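Local atomic coordinates of ribonucleoside-diphosphate reductase subunit beta (Clostridium botulinum, PDB entry 6ZJK), a protein that probably supplies the diiron centre and the radical with which class I ribonucleotide reductase converts ribonucleoside diphosphates into deoxyribonucleotides. Residues Asp61-Arg64 and Thr65-Asn69; Tyr233-Arg236 and Asp237-His241; Pro188-His191 and Asn192-Arg195. One frame throughout, in Å; residues are numbered along the deposited sequence.

Contact 1 (Asp61-Arg64 and Thr65-Asn69); sequences DFYR and TMLNN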
loop_
_atom_site.group_PDB
_atom_site.type_symbol
_atom_site.label_atom_id
_atom_site.label_comp_id
_atom_site.label_asym_id
_atom_site.label_seq_id
_atom_site.Cartn_x
_atom_site.Cartn_y
_atom_site.Cartn_z
ATOM N N ASP A 61 -6.513 -10.606 13.377
ATOM C CA ASP A 61 -5.877 -11.793 12.876
ATOM C C ASP A 61 -5.502 -11.704 11.401
ATOM O O ASP A 61 -4.554 -12.239 11.032
ATOM C CB ASP A 61 -6.709 -13.018 13.140
ATOM C CG ASP A 61 -7.018 -13.181 14.582
ATOM O OD1 ASP A 61 -6.130 -13.623 15.279
ATOM O OD2 ASP A 61 -8.127 -12.821 15.020
ATOM N N PHE A 62 -6.273 -10.990 10.617
ATOM C CA PHE A 62 -5.985 -10.832 9.223
ATOM C C PHE A 62 -4.671 -10.059 9.045
ATOM O O PHE A 62 -3.915 -10.381 8.191
ATOM C CB PHE A 62 -7.104 -10.161 8.442
ATOM C CG PHE A 62 -8.336 -11.008 8.252
ATOM C CD1 PHE A 62 -8.519 -12.162 8.927
ATOM C CD2 PHE A 62 -9.303 -10.602 7.430
ATOM C CE1 PHE A 62 -9.655 -12.905 8.740
ATOM C CE2 PHE A 62 -10.424 -11.310 7.237
ATOM C CZ PHE A 62 -10.615 -12.462 7.899
ATOM N N TYR A 63 -4.407 -9.063 9.885
ATOM C CA TYR A 63 -3.190 -8.298 9.838
ATOM C C TYR A 63 -2.062 -9.230 10.068
ATOM O O TYR A 63 -1.154 -9.273 9.326
ATOM C CB TYR A 63 -3.202 -7.204 10.892
ATOM C CG TYR A 63 -1.972 -6.374 10.974
ATOM C CD1 TYR A 63 -0.945 -6.729 11.752
ATOM C CD2 TYR A 63 -1.873 -5.230 10.285
ATOM C CE1 TYR A 63 0.166 -5.957 11.840
ATOM C CE2 TYR A 63 -0.770 -4.465 10.351
ATOM C CZ TYR A 63 0.242 -4.848 11.127
ATOM O OH TYR A 63 1.299 -4.119 11.205
ATOM N N ARG A 64 -2.148 -10.037 11.078
ATOM C CA ARG A 64 -1.081 -10.926 11.410
ATOM C C ARG A 64 -0.744 -11.915 10.331
ATOM O O ARG A 64 0.378 -12.083 9.985
ATOM C CB ARG A 64 -1.414 -11.599 12.713
ATOM C CG ARG A 64 -0.411 -12.538 13.283
ATOM C CD ARG A 64 -0.906 -13.067 14.609
ATOM N NE ARG A 64 -0.432 -12.263 15.718
ATOM C CZ ARG A 64 -1.181 -11.473 16.474
ATOM N NH1 ARG A 64 -2.471 -11.374 16.293
ATOM N NH2 ARG A 64 -0.625 -10.785 17.453
ATOM N N THR A 65 -1.762 -12.546 9.798
ATOM C CA THR A 65 -1.649 -13.536 8.768
ATOM C C THR A 65 -1.006 -12.979 7.507
ATOM O O THR A 65 -0.148 -13.557 6.957
ATOM C CB THR A 65 -3.048 -14.057 8.433
ATOM O OG1 THR A 65 -3.518 -14.817 9.513
ATOM C CG2 THR A 65 -3.004 -14.903 7.265
ATOM N N MET A 66 -1.466 -11.829 7.098
ATOM C CA MET A 66 -0.988 -11.191 5.915
ATOM C C MET A 66 0.485 -10.886 6.005
ATOM O O MET A 66 1.206 -11.157 5.115
ATOM C CB MET A 66 -1.793 -9.971 5.602
ATOM C CG MET A 66 -3.143 -10.283 5.073
ATOM S SD MET A 66 -4.171 -8.922 4.802
ATOM C CE MET A 66 -4.063 -8.637 3.083
ATOM N N LEU A 67 0.927 -10.349 7.113
ATOM C CA LEU A 67 2.309 -10.101 7.287
ATOM C C LEU A 67 3.154 -11.335 7.309
ATOM O O LEU A 67 4.231 -11.298 6.812
ATOM C CB LEU A 67 2.547 -9.310 8.545
ATOM C CG LEU A 67 2.809 -7.842 8.426
ATOM C CD1 LEU A 67 1.779 -7.111 7.667
ATOM C CD2 LEU A 67 2.961 -7.224 9.781
ATOM N N ASN A 68 2.695 -12.406 7.916
ATOM C CA ASN A 68 3.449 -13.640 7.935
ATOM C C ASN A 68 3.534 -14.350 6.571
ATOM O O ASN A 68 4.236 -15.265 6.406
ATOM C CB ASN A 68 2.961 -14.626 8.980
ATOM C CG ASN A 68 3.198 -14.163 10.397
ATOM O OD1 ASN A 68 4.244 -14.200 10.925
ATOM N ND2 ASN A 68 2.193 -13.661 10.972
ATOM N N ASN A 69 2.767 -13.893 5.625
ATOM C CA ASN A 69 2.799 -14.453 4.276
ATOM C C ASN A 69 3.794 -13.746 3.346
ATOM O O ASN A 69 3.781 -14.019 2.139
ATOM C CB ASN A 69 1.409 -14.390 3.636
ATOM C CG ASN A 69 0.462 -15.462 4.156
ATOM O OD1 ASN A 69 0.877 -16.484 4.717
ATOM N ND2 ASN A 69 -0.826 -15.226 3.964
#
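In the last turns of the short helix 58-68, at the subunit interface of the R2 dimer, Y63 and L67 meet one turn apart on the side that faces the second subunit. L67 CD2 comes to 3.7 Å from Y63 CE1 and is almost as close to the phenol oxygen, while CD1 of the same leucine lies over one face of the ring. The tyrosine side chain trails along the helix because its CG is anti to the backbone N (chi1 178°), which brings the ring end back over L67. Its OH bonds to Q142 of the second subunit, and I139 of that subunit packs on both residues. On the side turned to the body of the chain, F62 packs on helices 225-255 and 124-151 and M66 on Q136 of helix 124-151; M66 CG lies 3.2 Å from F62 O. The exposed side is polar. R64 and N68 run side by side and point the same way, their guanidinium and amide planes 19° apart; the arginine forms a salt bridge with E74 of the second subunit. R64 O receives N68 N at 3.1 Å and, more weakly, N68 ND2. One turn earlier D61 O is also gripped twice by a single residue: T65 N and T65 OG1 approach from opposite faces of its carbonyl plane, the amide at 3.1 Å and the hydroxyl, above the plane, at 3.2 Å.

Contact 2 (Tyr233-Arg236 and Asp237-His241); sequences YINR and DEVTH. With FE (Fe (III) ion), chain G.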
loop_
_atom_site.group_PDB
_atom_site.type_symbol
_atom_site.label_atom_id
_atom_site.label_comp_id
_atom_site.label_asym_id
_atom_site.label_seq_id
_atom_site.Cartn_x
_atom_site.Cartn_y
_atom_site.Cartn_z
ATOM N N TYR A 233 2.521 -18.931 -4.218
ATOM C CA TYR A 233 2.605 -17.822 -3.272
ATOM C C TYR A 233 1.523 -16.788 -3.542
ATOM O O TYR A 233 0.899 -16.265 -2.604
ATOM C CB TYR A 233 3.997 -17.179 -3.328
ATOM C CG TYR A 233 5.032 -17.931 -2.537
ATOM C CD1 TYR A 233 5.175 -17.713 -1.160
ATOM C CD2 TYR A 233 5.855 -18.864 -3.144
ATOM C CE1 TYR A 233 6.119 -18.400 -0.424
ATOM C CE2 TYR A 233 6.813 -19.554 -2.417
ATOM C CZ TYR A 233 6.946 -19.310 -1.057
ATOM O OH TYR A 233 7.891 -19.999 -0.326
ATOM N N ILE A 234 1.247 -16.563 -4.790
ATOM C CA ILE A 234 0.230 -15.634 -5.159
ATOM C C ILE A 234 -1.129 -16.167 -4.716
ATOM O O ILE A 234 -1.928 -15.440 -4.277
ATOM C CB ILE A 234 0.204 -15.404 -6.652
ATOM C CG1 ILE A 234 1.543 -14.855 -7.153
ATOM C CG2 ILE A 234 -0.862 -14.443 -7.041
ATOM C CD1 ILE A 234 1.463 -14.332 -8.544
ATOM N N ASN A 235 -1.347 -17.459 -4.893
ATOM C CA ASN A 235 -2.579 -18.144 -4.522
ATOM C C ASN A 235 -2.779 -17.946 -3.012
ATOM O O ASN A 235 -3.774 -17.535 -2.638
ATOM C CB ASN A 235 -2.477 -19.616 -4.874
ATOM C CG ASN A 235 -3.826 -20.317 -4.993
ATOM O OD1 ASN A 235 -4.834 -19.869 -4.524
ATOM N ND2 ASN A 235 -3.798 -21.416 -5.663
ATOM N N ARG A 236 -1.775 -18.231 -2.213
ATOM C CA ARG A 236 -1.815 -17.994 -0.802
ATOM C C ARG A 236 -2.293 -16.576 -0.432
ATOM O O ARG A 236 -3.228 -16.445 0.294
ATOM C CB ARG A 236 -0.518 -18.320 -0.177
ATOM C CG ARG A 236 -0.550 -18.256 1.318
ATOM C CD ARG A 236 0.728 -18.708 1.919
ATOM N NE ARG A 236 1.815 -17.772 1.744
ATOM C CZ ARG A 236 3.003 -17.944 2.259
ATOM N NH1 ARG A 236 3.240 -18.968 2.974
ATOM N NH2 ARG A 236 3.953 -17.096 2.071
ATOM N N ASP A 237 -1.734 -15.543 -1.022
ATOM C CA ASP A 237 -2.174 -14.223 -0.772
ATOM C C ASP A 237 -3.619 -14.074 -1.219
ATOM O O ASP A 237 -4.379 -13.503 -0.560
ATOM C CB ASP A 237 -1.345 -13.155 -1.512
ATOM C CG ASP A 237 0.074 -12.965 -0.980
ATOM O OD1 ASP A 237 0.471 -13.425 0.053
ATOM O OD2 ASP A 237 0.829 -12.340 -1.677
ATOM N N GLU A 238 -4.006 -14.617 -2.353
ATOM C CA GLU A 238 -5.351 -14.491 -2.838
ATOM C C GLU A 238 -6.434 -15.010 -1.885
ATOM O O GLU A 238 -7.455 -14.489 -1.814
ATOM C CB GLU A 238 -5.478 -15.124 -4.209
ATOM C CG GLU A 238 -6.671 -14.706 -4.980
ATOM C CD GLU A 238 -6.515 -13.351 -5.621
ATOM O OE1 GLU A 238 -5.898 -13.176 -6.659
ATOM O OE2 GLU A 238 -6.945 -12.401 -5.058
ATOM N N VAL A 239 -6.162 -16.060 -1.174
ATOM C CA VAL A 239 -7.075 -16.573 -0.201
ATOM C C VAL A 239 -7.423 -15.536 0.848
ATOM O O VAL A 239 -8.541 -15.363 1.134
ATOM C CB VAL A 239 -6.534 -17.810 0.461
ATOM C CG1 VAL A 239 -7.389 -18.157 1.637
ATOM C CG2 VAL A 239 -6.570 -18.925 -0.535
ATOM N N THR A 240 -6.434 -14.805 1.329
ATOM C CA THR A 240 -6.605 -13.753 2.283
ATOM C C THR A 240 -7.361 -12.605 1.698
ATOM O O THR A 240 -8.121 -12.015 2.358
ATOM C CB THR A 240 -5.285 -13.317 2.924
ATOM O OG1 THR A 240 -4.494 -12.571 2.019
ATOM C CG2 THR A 240 -4.525 -14.452 3.329
ATOM N N HIS A 241 -7.210 -12.331 0.421
ATOM C CA HIS A 241 -7.944 -11.224 -0.186
ATOM C C HIS A 241 -9.421 -11.563 -0.321
ATOM O O HIS A 241 -10.248 -10.732 -0.282
ATOM C CB HIS A 241 -7.407 -10.811 -1.544
ATOM C CG HIS A 241 -5.970 -10.383 -1.556
ATOM N ND1 HIS A 241 -5.370 -9.880 -2.671
ATOM C CD2 HIS A 241 -5.033 -10.369 -0.590
ATOM C CE1 HIS A 241 -4.119 -9.603 -2.400
ATOM N NE2 HIS A 241 -3.881 -9.918 -1.153
HETATM FE FE FE G . -5.691 -10.185 -5.022
HETATM O O HOH W 1 1.798 -15.762 0.103
HETATM O O HOH W 2 -3.991 -11.516 -4.972
#
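E238, whose N bonds to I234 O at 2.9 Å one turn back on helix 225-255, binds an iron(III) ion through OE2, 2.5 Å from the metal. H241, one turn on, holds the same ion through ND1 at 2.4 Å. Water 2 adds a third ligand at 2.2 Å, and E137 and E204 complete the site. E238 reaches the metal by a bend at chi2 (79°), which turns its carboxylate back toward the histidine. The imidazole is fixed from both ends: ND1 holds iron, NE2 bonds to Q136, and the backbone carbon of D237 lies over one face near the rim. In the next shell D237 OD2 bonds to H140, a ligand of the other iron, and to W71. Its second oxygen, OD1, is 2.7 Å from water 1, which also meets Y233 O and takes a bond from R236 NE at 2.6 Å, in the plane of the guanidinium edge. The water thus lies between D237 and R236, whose charged groups do not touch directly. Beneath them D237 N bonds to Y233 O. T240 OG1 bonds in the carbonyl plane to D237 O, on a lone pair, at 2.7 Å, beside the bond from H241 N. A Glu and a His spaced i, i+3 on one helix, inside a helical bundle, are typical of the carboxylate-bridged diiron site of R2 proteins.

Contact 3 (Pro188-His191 and Asn192-Arg195); sequences PEIH and NFLR
An N-cap opens the long helix 190-220, and the carboxylate of E189, the capping residue, turns back over the first turn to meet N192 N. OE2 accepts from N192 N at 3.2 Å, nearly along its own C-O axis, and takes a weak bond from H191 N. The other oxygen, OE1, receives H191 ND1 at 2.7 Å through its syn lone pair, close to the imidazole plane. One carboxylate therefore serves two amides of the first turn and a ring nitrogen, and the two bonds to H191, the one from its N weak, would limit the rotation of the E189 carboxylate and the H191 ring. A chain bent at chi2 (-90°) folds the glutamate back to reach them. The N192 amide crosses the carboxylate at about a right angle, their planes 86° apart, and its ND2 bonds to E187 O just before the helix.

The packed side belongs to F193 and L194, both buried, with I190 at its border. I190 CD1 meets F193 CD2 at 4.1 Å, approaching the ring obliquely, and I190 CG1 faces L194 CD1 at 4.4 Å, so apolar touching within the turn is light. The close packing comes from elsewhere in the chain: F184 meets the F193 ring at a steep angle, while L264 and F268 of helix 262-287 lie against L194. The more open flank carries H191 and R195. R195 forms a long, weak ion pair with E267, and its NH2 stays 5.0 Å from E189 OE2, a separation at which the opposite charges may still attract weakly. Bent at chi3, the arginine doubles back along the helix so that one face of its guanidinium lies over H191 CB, with H191 O near the rim. The nearest atoms there are R195 NH2 and H191 CB, 3.5 Å apart.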
loop_
_atom_site.group_PDB
_atom_site.type_symbol
_atom_site.label_atom_id
_atom_site.label_comp_id
_atom_site.label_asym_id
_atom_site.label_seq_id
_atom_site.Cartn_x
_atom_site.Cartn_y
_atom_site.Cartn_z
ATOM N N PRO A 188 -19.060 8.716 -7.775
ATOM C CA PRO A 188 -19.098 8.155 -6.440
ATOM C C PRO A 188 -20.473 8.073 -5.816
ATOM O O PRO A 188 -20.839 8.961 -5.125
ATOM C CB PRO A 188 -18.260 9.128 -5.647
ATOM C CG PRO A 188 -17.542 9.919 -6.609
ATOM C CD PRO A 188 -18.443 10.031 -7.771
ATOM N N GLU A 189 -21.192 7.003 -6.066
ATOM C CA GLU A 189 -22.523 6.767 -5.529
ATOM C C GLU A 189 -22.566 5.394 -4.860
ATOM O O GLU A 189 -21.770 4.502 -5.178
ATOM C CB GLU A 189 -23.554 6.880 -6.667
ATOM C CG GLU A 189 -25.017 6.894 -6.258
ATOM C CD GLU A 189 -25.622 5.506 -6.212
ATOM O OE1 GLU A 189 -26.642 5.319 -5.510
ATOM O OE2 GLU A 189 -25.084 4.611 -6.901
ATOM N N ILE A 190 -23.524 5.210 -3.942
ATOM C CA ILE A 190 -23.421 3.999 -3.126
ATOM C C ILE A 190 -23.669 2.740 -3.953
ATOM O O ILE A 190 -22.970 1.732 -3.795
ATOM C CB ILE A 190 -24.368 4.067 -1.911
ATOM C CG1 ILE A 190 -24.274 2.768 -1.111
ATOM C CG2 ILE A 190 -25.808 4.309 -2.335
ATOM C CD1 ILE A 190 -23.003 2.639 -0.297
ATOM N N HIS A 191 -24.553 2.762 -4.956
ATOM C CA HIS A 191 -24.791 1.553 -5.740
ATOM C C HIS A 191 -23.578 1.211 -6.597
ATOM O O HIS A 191 -23.193 0.038 -6.699
ATOM C CB HIS A 191 -26.038 1.715 -6.601
ATOM C CG HIS A 191 -27.303 1.744 -5.805
ATOM N ND1 HIS A 191 -27.897 2.923 -5.404
ATOM C CD2 HIS A 191 -28.054 0.747 -5.279
ATOM C CE1 HIS A 191 -28.981 2.651 -4.701
ATOM N NE2 HIS A 191 -29.096 1.338 -4.607
ATOM N N ASN A 192 -22.960 2.222 -7.220
ATOM C CA ASN A 192 -21.716 1.989 -7.943
ATOM C C ASN A 192 -20.625 1.462 -7.022
ATOM O O ASN A 192 -19.775 0.669 -7.449
ATOM C CB ASN A 192 -21.254 3.271 -8.631
ATOM C CG ASN A 192 -22.197 3.709 -9.734
ATOM O OD1 ASN A 192 -22.950 2.902 -10.276
ATOM N ND2 ASN A 192 -22.134 4.984 -10.097
ATOM N N PHE A 193 -20.647 1.867 -5.773
ATOM C CA PHE A 193 -19.651 1.443 -4.815
ATOM C C PHE A 193 -19.797 -0.027 -4.494
ATOM O O PHE A 193 -18.827 -0.736 -4.506
ATOM C CB PHE A 193 -19.724 2.328 -3.574
ATOM C CG PHE A 193 -18.794 1.939 -2.478
ATOM C CD1 PHE A 193 -17.475 2.265 -2.527
ATOM C CD2 PHE A 193 -19.259 1.282 -1.384
ATOM C CE1 PHE A 193 -16.620 1.909 -1.514
ATOM C CE2 PHE A 193 -18.419 0.912 -0.370
ATOM C CZ PHE A 193 -17.096 1.234 -0.432
ATOM N N LEU A 194 -21.015 -0.486 -4.246
ATOM C CA LEU A 194 -21.270 -1.879 -3.927
ATOM C C LEU A 194 -21.062 -2.818 -5.105
ATOM O O LEU A 194 -20.640 -3.924 -4.932
ATOM C CB LEU A 194 -22.653 -2.064 -3.354
ATOM C CG LEU A 194 -22.952 -1.409 -2.017
ATOM C CD1 LEU A 194 -24.413 -1.546 -1.675
ATOM C CD2 LEU A 194 -22.096 -1.970 -0.911
ATOM N N ARG A 195 -21.359 -2.356 -6.308
ATOM C CA ARG A 195 -21.135 -3.161 -7.494
ATOM C C ARG A 195 -19.618 -3.317 -7.687
ATOM O O ARG A 195 -19.148 -4.360 -8.026
ATOM C CB ARG A 195 -21.819 -2.561 -8.712
ATOM C CG ARG A 195 -23.328 -2.621 -8.686
ATOM C CD ARG A 195 -23.950 -2.327 -10.038
ATOM N NE ARG A 195 -24.379 -0.944 -10.147
ATOM C CZ ARG A 195 -25.605 -0.520 -9.873
ATOM N NH1 ARG A 195 -26.529 -1.364 -9.476
ATOM N NH2 ARG A 195 -25.909 0.754 -9.980
#

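Overall arrangement
All three contacts are local: each lies within a helix or at its end, closes no long loop, and follows the others in series without nesting or crossing. From the N terminus, contact 1 comes first, ending helix 58-68 at the dimer interface. Contact 3 then starts helix 190-220, and contact 2 lies in the following helix, 225-255, at the metal site. Contacts 1 and 2 touch, their centres 11 Å apart: N69 O probably accepts a weak hydrogen bond from R236 NH2, and the N69 side chain packs on D237 and T240, linking the interface helix to the iron-binding helix. Contact 3 stays remote, its nearest atoms about 13 Å from contact 2 and about 16 Å from contact 1.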